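Local coordinates for protein particle-associated glycoside hydrolase (Acinetobacter phage Fri1, PDB 6C72) that is a tailspike that binds zinc and probably depolymerises the capsular polysaccharide of its Acinetobacter baumannii host during virus entry, at residues G517-T522 with S573-I578. Sequence-based numbering, arbitrary orientation.
Sequences GADATT and SANTFI. With ZN (zinc ion), chain L.
Asp519 and Asn575 clasp a zinc ion between the two loops. Asn575 OD1 makes the shortest protein bond to the metal, 2.1 Å. Asp519 OD1 lies 2.4 Å from the zinc and Asp519 OD2 2.8 Å, an uneven grip through both oxygens. Thr521 OG1, 2.7 Å from the zinc, and the carbonyl oxygen of Ser573 come in at longer range, and water 3 supplies a further ligand. Asn575 turns its amide oxygen inward with CG between the backbone N and the carbonyl carbon (chi1 57°), while ND2 bonds to Asn494 on strand 485-494, fixing which end of the amide faces the metal.

The carboxylate also ties the backbones together. Asn575 N approaches Asp519 OD2 nearly along its C-O axis at 3.1 Å, and Thr576 N reaches the same OD2 from above the carboxylate plane in a straighter bond (173°). On the other oxygen, Thr521 N closes an Asx turn by donating to Asp519 OD1 at 2.8 Å, and the Thr521 hydroxyl donates to OD1 as well, on its syn side but well tilted out of the carboxylate plane. Water 1 links Ala520 N to Thr576 OG1.

Farther down, the loops run into the sheet. Ala518 N bonds to Thr576 O at 3.1 Å, and Gly517 faces Phe577 as an antiparallel non-hydrogen-bonded pair joining strands 509-517 and 576-585. Ala518 CB packs against Ile578 CG1 at 3.5 Å. A second subunit covers this side, its Asn535 bonding to Gly517 O.

Asp519 OD2, Asn575 OD1 and Ser573 O crowd together as acceptors; the cation probably offsets their mutual repulsion, consistent with a zinc site that pins two loops at the end of the C-terminal beta domain.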
loop_
_atom_site.group_PDB
_atom_site.type_symbol
_atom_site.label_atom_id
_atom_site.label_comp_id
_atom_site.label_asym_id
_atom_site.label_seq_id
_atom_site.Cartn_x
_atom_site.Cartn_y
_atom_site.Cartn_z
ATOM N N GLY A 517 29.067 -34.794 -35.775
ATOM C CA GLY A 517 29.850 -33.606 -36.075
ATOM C C GLY A 517 29.022 -32.328 -36.037
ATOM O O GLY A 517 27.812 -32.321 -36.279
ATOM N N ALA A 518 29.692 -31.224 -35.713
ATOM C CA ALA A 518 29.095 -29.892 -35.765
ATOM C C ALA A 518 30.208 -28.909 -36.113
ATOM O O ALA A 518 30.457 -27.926 -35.425
ATOM C CB ALA A 518 28.409 -29.532 -34.447
ATOM N N ASP A 519 30.879 -29.169 -37.226
ATOM C CA ASP A 519 32.142 -28.525 -37.535
ATOM C C ASP A 519 31.930 -27.300 -38.411
ATOM O O ASP A 519 31.106 -27.316 -39.332
ATOM C CB ASP A 519 33.056 -29.532 -38.232
ATOM C CG ASP A 519 34.526 -29.208 -38.071
ATOM O OD1 ASP A 519 34.916 -28.069 -38.393
ATOM O OD2 ASP A 519 35.279 -30.103 -37.610
ATOM N N ALA A 520 32.682 -26.234 -38.119
ATOM C CA ALA A 520 32.603 -25.004 -38.889
ATOM C C ALA A 520 33.556 -24.989 -40.076
ATOM O O ALA A 520 33.532 -24.030 -40.849
ATOM C CB ALA A 520 32.884 -23.793 -37.993
ATOM N N THR A 521 34.362 -26.029 -40.256
ATOM C CA THR A 521 35.260 -26.117 -41.404
ATOM C C THR A 521 34.493 -26.399 -42.693
ATOM O O THR A 521 33.533 -27.172 -42.707
ATOM C CB THR A 521 36.292 -27.237 -41.187
ATOM O OG1 THR A 521 37.035 -26.993 -39.987
ATOM C CG2 THR A 521 37.241 -27.353 -42.369
ATOM N N THR A 522 34.955 -25.801 -43.787
ATOM C CA THR A 522 34.398 -26.060 -45.109
ATOM C C THR A 522 35.014 -27.327 -45.707
ATOM O O THR A 522 36.235 -27.496 -45.682
ATOM C CB THR A 522 34.663 -24.853 -46.013
ATOM O OG1 THR A 522 34.109 -23.678 -45.409
ATOM C CG2 THR A 522 34.049 -25.048 -47.389
ATOM N N SER A 573 41.453 -31.352 -39.180
ATOM C CA SER A 573 40.425 -30.417 -39.624
ATOM C C SER A 573 39.034 -30.882 -39.217
ATOM O O SER A 573 38.127 -30.062 -39.073
ATOM C CB SER A 573 40.493 -30.233 -41.143
ATOM O OG SER A 573 40.185 -31.450 -41.812
ATOM N N ALA A 574 38.851 -32.176 -39.006
ATOM C CA ALA A 574 37.561 -32.712 -38.596
ATOM C C ALA A 574 37.628 -32.990 -37.097
ATOM O O ALA A 574 37.857 -34.116 -36.644
ATOM C CB ALA A 574 37.224 -33.951 -39.411
ATOM N N ASN A 575 37.386 -31.935 -36.315
ATOM C CA ASN A 575 37.663 -31.962 -34.886
ATOM C C ASN A 575 36.473 -31.674 -33.981
ATOM O O ASN A 575 36.547 -31.996 -32.791
ATOM C CB ASN A 575 38.770 -30.955 -34.540
ATOM C CG ASN A 575 38.421 -29.568 -34.980
ATOM O OD1 ASN A 575 37.940 -29.375 -36.096
ATOM N ND2 ASN A 575 38.573 -28.599 -34.084
ATOM N N THR A 576 35.418 -31.028 -34.470
ATOM C CA THR A 576 34.328 -30.604 -33.598
ATOM C C THR A 576 33.222 -31.651 -33.574
ATOM O O THR A 576 32.549 -31.875 -34.585
ATOM C CB THR A 576 33.769 -29.253 -34.030
ATOM O OG1 THR A 576 34.831 -28.294 -34.084
ATOM C CG2 THR A 576 32.730 -28.796 -33.041
ATOM N N PHE A 577 32.991 -32.241 -32.407
ATOM C CA PHE A 577 31.968 -33.257 -32.246
ATOM C C PHE A 577 31.059 -32.904 -31.080
ATOM O O PHE A 577 31.504 -32.322 -30.090
ATOM C CB PHE A 577 32.609 -34.636 -32.033
ATOM C CG PHE A 577 33.344 -35.158 -33.244
ATOM C CD1 PHE A 577 34.663 -34.773 -33.497
ATOM C CD2 PHE A 577 32.717 -36.030 -34.128
ATOM C CE1 PHE A 577 35.337 -35.247 -34.612
ATOM C CE2 PHE A 577 33.377 -36.519 -35.237
ATOM C CZ PHE A 577 34.696 -36.135 -35.480
ATOM N N ILE A 578 29.777 -33.222 -31.216
ATOM C CA ILE A 578 28.814 -33.092 -30.132
ATOM C C ILE A 578 28.561 -34.481 -29.562
ATOM O O ILE A 578 28.364 -35.446 -30.317
ATOM C CB ILE A 578 27.503 -32.458 -30.618
ATOM C CG1 ILE A 578 27.747 -31.112 -31.338
ATOM C CG2 ILE A 578 26.538 -32.332 -29.452
ATOM C CD1 ILE A 578 28.321 -29.965 -30.474
HETATM ZN ZN ZN L . 37.095 -27.992 -37.461
HETATM O O HOH W 1 34.383 -25.925 -35.585
HETATM O O HOH W 2 39.738 -27.213 -38.058
HETATM O O HOH W 3 36.969 -26.055 -36.208
#